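BamaA.19900.a (Balamuthia mandrillaris, PDB 6VZZ) binds beta-D-glucopyranose and, as a glucokinase, probably catalyses its ATP-dependent phosphorylation to glucose 6-phosphate. Local coordinates at residues A159-D164 against K178-P183; F167-G172 against D370-T375; S81-I86 against E130-L135. One frame throughout, in Å; residues are numbered along the deposited sequence.

Contact 1: residues A159-D164 against K178-P183; sequences ASDALD and KVTLQP. With CA (calcium ion), chain E.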
loop_
_atom_site.group_PDB
_atom_site.type_symbol
_atom_site.label_atom_id
_atom_site.label_comp_id
_atom_site.label_asym_id
_atom_site.label_seq_id
_atom_site.Cartn_x
_atom_site.Cartn_y
_atom_site.Cartn_z
ATOM N N ALA A 159 -9.334 2.028 -21.937
ATOM C CA ALA A 159 -8.688 2.530 -23.146
ATOM C C ALA A 159 -9.638 2.560 -24.339
ATOM O O ALA A 159 -9.498 3.422 -25.215
ATOM C CB ALA A 159 -7.455 1.687 -23.469
ATOM N N SER A 160 -10.595 1.635 -24.410
ATOM C CA SER A 160 -11.589 1.646 -25.476
ATOM C C SER A 160 -12.909 2.258 -25.022
ATOM O O SER A 160 -13.945 2.012 -25.652
ATOM C CB SER A 160 -11.807 0.232 -26.023
ATOM O OG SER A 160 -11.628 -0.748 -25.013
ATOM N N ASP A 161 -12.886 3.044 -23.939
ATOM C CA ASP A 161 -14.036 3.823 -23.473
ATOM C C ASP A 161 -15.267 2.940 -23.252
ATOM O O ASP A 161 -16.388 3.275 -23.643
ATOM C CB ASP A 161 -14.343 4.968 -24.441
ATOM C CG ASP A 161 -13.615 6.255 -24.075
ATOM O OD1 ASP A 161 -13.551 6.574 -22.867
ATOM O OD2 ASP A 161 -13.115 6.958 -24.988
ATOM N N ALA A 162 -15.048 1.802 -22.590
ATOM C CA ALA A 162 -16.081 0.791 -22.417
ATOM C C ALA A 162 -16.358 0.425 -20.966
ATOM O O ALA A 162 -17.177 -0.469 -20.721
ATOM C CB ALA A 162 -15.710 -0.483 -23.189
ATOM N N LEU A 163 -15.709 1.079 -19.997
ATOM C CA LEU A 163 -15.935 0.720 -18.601
ATOM C C LEU A 163 -17.380 0.949 -18.188
ATOM O O LEU A 163 -17.873 0.275 -17.276
ATOM C CB LEU A 163 -15.008 1.511 -17.681
ATOM C CG LEU A 163 -13.649 0.924 -17.320
ATOM C CD1 LEU A 163 -12.917 1.896 -16.432
ATOM C CD2 LEU A 163 -13.802 -0.418 -16.623
ATOM N N ASP A 164 -18.076 1.888 -18.836
ATOM C CA ASP A 164 -19.458 2.170 -18.467
ATOM C C ASP A 164 -20.402 1.035 -18.834
ATOM O O ASP A 164 -21.568 1.059 -18.423
ATOM C CB ASP A 164 -19.926 3.479 -19.115
ATOM C CG ASP A 164 -19.999 3.388 -20.635
ATOM O OD1 ASP A 164 -19.149 2.699 -21.254
ATOM O OD2 ASP A 164 -20.916 4.011 -21.213
ATOM N N LYS A 178 -20.180 9.455 -17.082
ATOM C CA LYS A 178 -19.972 8.089 -17.545
ATOM C C LYS A 178 -18.638 7.580 -17.010
ATOM O O LYS A 178 -17.674 8.341 -16.894
ATOM C CB LYS A 178 -20.006 8.026 -19.073
ATOM N N VAL A 179 -18.592 6.296 -16.656
ATOM C CA VAL A 179 -17.423 5.770 -15.960
ATOM C C VAL A 179 -16.216 5.799 -16.892
ATOM O O VAL A 179 -16.239 5.229 -17.987
ATOM C CB VAL A 179 -17.683 4.359 -15.421
ATOM C CG1 VAL A 179 -16.434 3.821 -14.736
ATOM C CG2 VAL A 179 -18.845 4.381 -14.434
ATOM N N THR A 180 -15.165 6.490 -16.459
ATOM C CA THR A 180 -13.898 6.596 -17.161
ATOM C C THR A 180 -12.838 6.886 -16.106
ATOM O O THR A 180 -13.130 7.501 -15.078
ATOM C CB THR A 180 -13.941 7.697 -18.235
ATOM O OG1 THR A 180 -12.931 7.456 -19.223
ATOM C CG2 THR A 180 -13.710 9.060 -17.613
ATOM N N LEU A 181 -11.616 6.422 -16.336
ATOM C CA LEU A 181 -10.557 6.548 -15.339
ATOM C C LEU A 181 -9.627 7.701 -15.700
ATOM O O LEU A 181 -9.175 7.808 -16.845
ATOM C CB LEU A 181 -9.766 5.249 -15.209
ATOM C CG LEU A 181 -10.573 4.063 -14.684
ATOM C CD1 LEU A 181 -9.662 2.890 -14.413
ATOM C CD2 LEU A 181 -11.321 4.435 -13.432
ATOM N N GLN A 182 -9.362 8.566 -14.728
ATOM C CA GLN A 182 -8.466 9.694 -14.930
ATOM C C GLN A 182 -7.020 9.231 -14.776
ATOM O O GLN A 182 -6.751 8.096 -14.373
ATOM C CB GLN A 182 -8.814 10.811 -13.946
ATOM C CG GLN A 182 -10.224 11.379 -14.112
ATOM C CD GLN A 182 -10.485 11.945 -15.509
ATOM O OE1 GLN A 182 -9.630 12.615 -16.106
ATOM N NE2 GLN A 182 -11.677 11.663 -16.040
ATOM N N PRO A 183 -6.050 10.073 -15.124
ATOM C CA PRO A 183 -4.650 9.634 -14.913
ATOM C C PRO A 183 -4.185 9.872 -13.481
ATOM O O PRO A 183 -3.318 10.705 -13.176
ATOM C CB PRO A 183 -3.876 10.478 -15.938
ATOM C CG PRO A 183 -4.897 11.159 -16.791
ATOM C CD PRO A 183 -6.120 11.286 -15.952
HETATM CA CA CA E . -1.751 12.265 -12.096
HETATM O O HOH W 1 0.564 11.604 -13.557
HETATM O O HOH W 2 -1.880 13.914 -10.442
#
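The contact joins the two loops that flank edge strand 167-171: L163, on the way into the strand, packs against V179 and L181, on the way out. The leucine makes two separate apolar contacts. Its CB lies 4.0 Å from V179 CG1, and farther out the methyl CD1 reaches L181 CG at 3.6 Å, the two leucine side chains crossing at about a right angle. V179 can do this because its CG1 stands anti to the backbone N (chi1 178°), which turns that methyl to L163. The same residue meets D164 through its CB, which is 4.1 Å from D164 CA. The hydrophobic part is thus a short row, V179 then L163 then L181, and V154 and N158 of helix 146-159 also touch L163. That helix closes with a Schellman motif, in which D161 is the C-prime residue with positive phi (55°), and the chain after it brings L163 and D164 up to V179. N158 adds a polar tie through its side-chain OD1, which accepts the backbone N-H of L181. At the surface, D161 and T180 run side by side in the same direction; their OD1 and OG1 are 3.8 Å apart, a proximity and not a bond. Beyond L181 the loop leaves its partner behind and runs to a calcium ion, which P183 binds through its carbonyl O at 2.5 Å. D184 OD1 and two waters are further ligands of the ion, the nearer water at 2.3 Å from the calcium.

Contact 2: residues F167-G172 against D370-T375; sequences FKPLWG and DLFTQT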
loop_
_atom_site.group_PDB
_atom_site.type_symbol
_atom_site.label_atom_id
_atom_site.label_comp_id
_atom_site.label_asym_id
_atom_site.label_seq_id
_atom_site.Cartn_x
_atom_site.Cartn_y
_atom_site.Cartn_z
ATOM N N PHE A 167 -19.471 -1.029 -15.200
ATOM C CA PHE A 167 -19.268 -0.358 -13.922
ATOM C C PHE A 167 -20.246 0.797 -13.784
ATOM O O PHE A 167 -20.660 1.394 -14.778
ATOM C CB PHE A 167 -17.835 0.152 -13.766
ATOM C CG PHE A 167 -16.865 -0.912 -13.370
ATOM C CD1 PHE A 167 -16.663 -1.217 -12.036
ATOM C CD2 PHE A 167 -16.173 -1.625 -14.328
ATOM C CE1 PHE A 167 -15.785 -2.206 -11.662
ATOM C CE2 PHE A 167 -15.292 -2.613 -13.961
ATOM C CZ PHE A 167 -15.099 -2.903 -12.624
ATOM N N LYS A 168 -20.616 1.100 -12.540
ATOM C CA LYS A 168 -21.523 2.196 -12.215
ATOM C C LYS A 168 -20.980 2.940 -11.003
ATOM O O LYS A 168 -20.431 2.314 -10.085
ATOM C CB LYS A 168 -22.950 1.712 -11.920
ATOM C CG LYS A 168 -23.824 1.480 -13.145
ATOM C CD LYS A 168 -24.278 2.803 -13.748
ATOM C CE LYS A 168 -24.935 2.608 -15.108
ATOM N NZ LYS A 168 -24.017 1.881 -16.047
ATOM N N PRO A 169 -21.099 4.265 -10.977
ATOM C CA PRO A 169 -20.678 5.013 -9.787
ATOM C C PRO A 169 -21.641 4.789 -8.635
ATOM O O PRO A 169 -22.862 4.749 -8.817
ATOM C CB PRO A 169 -20.709 6.473 -10.246
ATOM C CG PRO A 169 -20.897 6.431 -11.738
ATOM C CD PRO A 169 -21.575 5.150 -12.052
ATOM N N LEU A 170 -21.079 4.622 -7.441
ATOM C CA LEU A 170 -21.874 4.632 -6.222
ATOM C C LEU A 170 -21.783 5.959 -5.482
ATOM O O LEU A 170 -22.762 6.362 -4.842
ATOM C CB LEU A 170 -21.443 3.495 -5.290
ATOM C CG LEU A 170 -21.769 2.062 -5.720
ATOM C CD1 LEU A 170 -21.409 1.076 -4.620
ATOM C CD2 LEU A 170 -23.225 1.911 -6.113
ATOM N N TRP A 171 -20.638 6.641 -5.553
ATOM C CA TRP A 171 -20.511 7.982 -4.994
ATOM C C TRP A 171 -19.203 8.607 -5.477
ATOM O O TRP A 171 -18.356 7.943 -6.080
ATOM C CB TRP A 171 -20.611 7.966 -3.466
ATOM C CG TRP A 171 -19.462 7.365 -2.699
ATOM C CD1 TRP A 171 -18.155 7.773 -2.713
ATOM C CD2 TRP A 171 -19.534 6.302 -1.735
ATOM N NE1 TRP A 171 -17.407 7.010 -1.849
ATOM C CE2 TRP A 171 -18.232 6.106 -1.230
ATOM C CE3 TRP A 171 -20.566 5.484 -1.268
ATOM C CZ2 TRP A 171 -17.940 5.132 -0.279
ATOM C CZ3 TRP A 171 -20.272 4.511 -0.322
ATOM C CH2 TRP A 171 -18.972 4.345 0.161
ATOM N N GLY A 172 -19.064 9.906 -5.229
ATOM C CA GLY A 172 -17.878 10.634 -5.599
ATOM C C GLY A 172 -18.157 11.773 -6.558
ATOM O O GLY A 172 -19.256 11.904 -7.103
ATOM N N ASP A 370 -13.802 8.683 -5.588
ATOM C CA ASP A 370 -14.839 8.022 -6.369
ATOM C C ASP A 370 -14.933 6.545 -5.995
ATOM O O ASP A 370 -13.937 5.898 -5.671
ATOM C CB ASP A 370 -14.561 8.143 -7.872
ATOM C CG ASP A 370 -14.735 9.553 -8.401
ATOM O OD1 ASP A 370 -15.851 10.116 -8.317
ATOM O OD2 ASP A 370 -13.736 10.100 -8.919
ATOM N N LEU A 371 -16.147 6.009 -6.043
ATOM C CA LEU A 371 -16.373 4.587 -5.820
ATOM C C LEU A 371 -17.200 4.049 -6.976
ATOM O O LEU A 371 -18.283 4.571 -7.269
ATOM C CB LEU A 371 -17.072 4.330 -4.481
ATOM C CG LEU A 371 -17.630 2.916 -4.264
ATOM C CD1 LEU A 371 -16.521 1.879 -4.330
ATOM C CD2 LEU A 371 -18.389 2.810 -2.942
ATOM N N PHE A 372 -16.676 3.028 -7.646
ATOM C CA PHE A 372 -17.385 2.350 -8.717
ATOM C C PHE A 372 -17.596 0.908 -8.301
ATOM O O PHE A 372 -16.832 0.357 -7.503
ATOM C CB PHE A 372 -16.623 2.405 -10.050
ATOM C CG PHE A 372 -16.206 3.787 -10.452
ATOM C CD1 PHE A 372 -17.115 4.659 -11.014
ATOM C CD2 PHE A 372 -14.911 4.216 -10.263
ATOM C CE1 PHE A 372 -16.743 5.936 -11.386
ATOM C CE2 PHE A 372 -14.530 5.494 -10.628
ATOM C CZ PHE A 372 -15.453 6.361 -11.192
ATOM N N THR A 373 -18.646 0.298 -8.829
ATOM C CA THR A 373 -18.884 -1.103 -8.544
ATOM C C THR A 373 -19.322 -1.785 -9.831
ATOM O O THR A 373 -20.017 -1.188 -10.660
ATOM C CB THR A 373 -19.916 -1.274 -7.412
ATOM O OG1 THR A 373 -19.885 -2.624 -6.930
ATOM C CG2 THR A 373 -21.331 -0.914 -7.881
ATOM N N GLN A 374 -18.866 -3.017 -10.016
ATOM C CA GLN A 374 -19.171 -3.753 -11.233
ATOM C C GLN A 374 -20.631 -4.182 -11.220
ATOM O O GLN A 374 -21.121 -4.710 -10.218
ATOM C CB GLN A 374 -18.245 -4.962 -11.355
ATOM C CG GLN A 374 -18.342 -5.697 -12.675
ATOM C CD GLN A 374 -17.357 -6.855 -12.776
ATOM O OE1 GLN A 374 -16.291 -6.845 -12.157
ATOM N NE2 GLN A 374 -17.716 -7.861 -13.555
ATOM N N THR A 375 -21.327 -3.958 -12.339
ATOM C CA THR A 375 -22.764 -4.173 -12.417
ATOM C C THR A 375 -23.193 -5.240 -13.408
ATOM O O THR A 375 -24.335 -5.701 -13.326
ATOM C CB THR A 375 -23.480 -2.871 -12.791
ATOM O OG1 THR A 375 -22.877 -2.336 -13.974
ATOM C CG2 THR A 375 -23.374 -1.847 -11.657
#
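F167 to W171 pair with L371 to Q374 as antiparallel strands, with 167-171 forming one edge of the mixed six-stranded sheet. K168 and T373 exchange both backbone bonds at 3.0 Å (K168 N to T373 O and T373 N to K168 O), and then the register slips by one: L170 and W171 both face L371 in a classic beta bulge. There L170 N donates to L371 O at 2.8 Å, while L371 N donates to W171 O. The tightly packed part lies beside the bulge, where L371 is buried against W171 and L170. W171 has CG between its own backbone N and carbonyl carbon (chi1 71°), which turns the face of the indole to L371, and L371 CD2 sits over the six-membered ring, 3.4 Å from its centroid and 8° off the normal. L170 fills the neighbouring place, its CG 3.7 Å from T373 CG2. On the other face of the sheet, the F167 ring takes Q374 CB over one face, 4.1 Å from the centroid, while P169 meets the F372 ring obliquely, near CD1 and CE1. The loose side is the end with K168 and T375. K168 touches T375 only through its first carbons, CB lying 3.6 Å from T375 CG2, and then the chain bends at chi2 and chi4 and carries NZ away from the pair into an exposed position. Buried polar ends are answered from elsewhere: T373 OG1 bonds to N343 OD1, and the extended Q374 side chain ends with OE1 accepting the N-H of G336.

Contact 3: residues S81-I86 against E130-L135; sequences SVSDSI and ELPSFL
S83, on the face of helix 72-90 turned to the loop 130-135, fits between P132, F134 and L135. Its CB rests against the proline ring, 3.6 Å from P132 CG, and also lies close to L135 CD1. With OG anti to the backbone N (chi1 179°), the hydroxyl then points into the loop: OG is 3.4 Å from F134 CB, 3.6 Å from P132 CB and 3.7 Å from L135 CG. One turn on, I86 splits its branches between two partners. Its CG2 comes to the edge of the F134 ring, near the ring plane and 3.8 Å from CE2, while CD1 meets L135 CD1 at 4.0 Å, the two side chains crossing at about a right angle. V82 CG1 touches the same L135 methyl from the preceding turn. The helix is thereby packed on the loop that leads to strand 141-145, with Y37 and V39 of strand 37-43 closing on F134, I86 and L135 from the sheet. The neighbours that the serine hydroxyl finds in this loop are carbons, so the two segments are held by buried van der Waals packing, with no directed polar bond between them.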
loop_
_atom_site.group_PDB
_atom_site.type_symbol
_atom_site.label_atom_id
_atom_site.label_comp_id
_atom_site.label_asym_id
_atom_site.label_seq_id
_atom_site.Cartn_x
_atom_site.Cartn_y
_atom_site.Cartn_z
ATOM N N SER A 81 -6.484 -32.338 -19.904
ATOM C CA SER A 81 -7.704 -32.782 -20.569
ATOM C C SER A 81 -8.194 -31.750 -21.575
ATOM O O SER A 81 -8.420 -32.068 -22.748
ATOM C CB SER A 81 -8.787 -33.068 -19.536
ATOM O OG SER A 81 -9.998 -33.394 -20.179
ATOM N N VAL A 82 -8.370 -30.503 -21.134
ATOM C CA VAL A 82 -8.914 -29.499 -22.036
ATOM C C VAL A 82 -7.914 -29.137 -23.125
ATOM O O VAL A 82 -8.317 -28.721 -24.215
ATOM C CB VAL A 82 -9.375 -28.260 -21.246
ATOM C CG1 VAL A 82 -8.191 -27.412 -20.857
ATOM C CG2 VAL A 82 -10.355 -27.457 -22.063
ATOM N N SER A 83 -6.616 -29.307 -22.870
ATOM C CA SER A 83 -5.624 -29.080 -23.914
ATOM C C SER A 83 -5.788 -30.089 -25.045
ATOM O O SER A 83 -5.856 -29.714 -26.223
ATOM C CB SER A 83 -4.216 -29.151 -23.320
ATOM O OG SER A 83 -3.226 -28.960 -24.317
ATOM N N ASP A 84 -5.865 -31.376 -24.706
ATOM C CA ASP A 84 -6.075 -32.387 -25.735
ATOM C C ASP A 84 -7.381 -32.161 -26.489
ATOM O O ASP A 84 -7.446 -32.410 -27.698
ATOM C CB ASP A 84 -6.044 -33.783 -25.115
ATOM C CG ASP A 84 -4.650 -34.216 -24.743
ATOM O OD1 ASP A 84 -3.714 -33.424 -24.949
ATOM O OD2 ASP A 84 -4.478 -35.348 -24.252
ATOM N N SER A 85 -8.421 -31.672 -25.805
ATOM C CA SER A 85 -9.710 -31.449 -26.457
ATOM C C SER A 85 -9.628 -30.331 -27.490
ATOM O O SER A 85 -10.129 -30.473 -28.611
ATOM C CB SER A 85 -10.783 -31.138 -25.412
ATOM O OG SER A 85 -11.230 -32.321 -24.768
ATOM N N ILE A 86 -8.999 -29.210 -27.129
ATOM C CA ILE A 86 -8.826 -28.113 -28.076
ATOM C C ILE A 86 -7.890 -28.521 -29.208
ATOM O O ILE A 86 -8.086 -28.133 -30.367
ATOM C CB ILE A 86 -8.324 -26.861 -27.336
ATOM C CG1 ILE A 86 -9.400 -26.366 -26.367
ATOM C CG2 ILE A 86 -7.913 -25.758 -28.313
ATOM C CD1 ILE A 86 -8.852 -25.499 -25.259
ATOM N N GLU A 130 4.875 -27.690 -15.805
ATOM C CA GLU A 130 3.921 -28.779 -15.645
ATOM C C GLU A 130 2.733 -28.667 -16.583
ATOM O O GLU A 130 1.922 -29.600 -16.647
ATOM C CB GLU A 130 3.395 -28.826 -14.207
ATOM C CG GLU A 130 4.424 -29.139 -13.145
ATOM C CD GLU A 130 3.808 -29.148 -11.753
ATOM O OE1 GLU A 130 3.732 -30.241 -11.142
ATOM O OE2 GLU A 130 3.381 -28.062 -11.277
ATOM N N LEU A 131 2.601 -27.568 -17.272
ATOM C CA LEU A 131 1.507 -27.207 -18.152
ATOM C C LEU A 131 1.707 -27.826 -19.528
ATOM O O LEU A 131 2.839 -27.922 -20.013
ATOM C CB LEU A 131 1.420 -25.693 -18.284
ATOM C CG LEU A 131 1.183 -24.951 -16.971
ATOM C CD1 LEU A 131 1.281 -23.447 -17.181
ATOM C CD2 LEU A 131 -0.167 -25.325 -16.396
ATOM N N PRO A 132 0.620 -28.241 -20.178
ATOM C CA PRO A 132 0.744 -28.823 -21.525
ATOM C C PRO A 132 1.216 -27.788 -22.544
ATOM O O PRO A 132 0.666 -26.690 -22.645
ATOM C CB PRO A 132 -0.673 -29.326 -21.831
ATOM C CG PRO A 132 -1.572 -28.509 -20.953
ATOM C CD PRO A 132 -0.780 -28.148 -19.723
ATOM N N SER A 133 2.249 -28.158 -23.307
ATOM C CA SER A 133 2.824 -27.272 -24.316
ATOM C C SER A 133 1.793 -26.742 -25.310
ATOM O O SER A 133 1.920 -25.602 -25.771
ATOM C CB SER A 133 3.923 -28.008 -25.072
ATOM O OG SER A 133 5.073 -28.136 -24.264
ATOM N N PHE A 134 0.789 -27.545 -25.672
ATOM C CA PHE A 134 -0.154 -27.112 -26.698
ATOM C C PHE A 134 -0.816 -25.786 -26.328
ATOM O O PHE A 134 -0.888 -24.869 -27.152
ATOM C CB PHE A 134 -1.208 -28.187 -26.946
ATOM C CG PHE A 134 -2.182 -27.823 -28.023
ATOM C CD1 PHE A 134 -1.905 -28.105 -29.347
ATOM C CD2 PHE A 134 -3.367 -27.172 -27.717
ATOM C CE1 PHE A 134 -2.788 -27.755 -30.340
ATOM C CE2 PHE A 134 -4.247 -26.819 -28.706
ATOM C CZ PHE A 134 -3.958 -27.112 -30.022
ATOM N N LEU A 135 -1.311 -25.662 -25.099
ATOM C CA LEU A 135 -1.973 -24.426 -24.704
ATOM C C LEU A 135 -1.032 -23.444 -24.038
ATOM O O LEU A 135 -1.375 -22.263 -23.924
ATOM C CB LEU A 135 -3.139 -24.697 -23.744
ATOM C CG LEU A 135 -4.375 -25.420 -24.268
ATOM C CD1 LEU A 135 -5.461 -25.430 -23.207
ATOM C CD2 LEU A 135 -4.882 -24.779 -25.544
#

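In the fold
Contacts 1 and 2 form one continuous patch: their centres are 12 Å apart and V179 is the joint, its CG2 lying 3.8 Å from F372 CD1 and 3.5 Å from F167 O. Their segments alternate along the chain, so the two segments of contact 1 bracket in sequence the edge strand that contact 2 pairs into the six-stranded sheet. Contact 3 belongs to the five-stranded sheet region, 35 Å and 38 Å away between centres, consistent with the two-lobed build of the actin-ATPase clan. The side chain of Q374 in contact 2 lies about 13 Å from a bound glucose, whereas contact 1 ends at a calcium site.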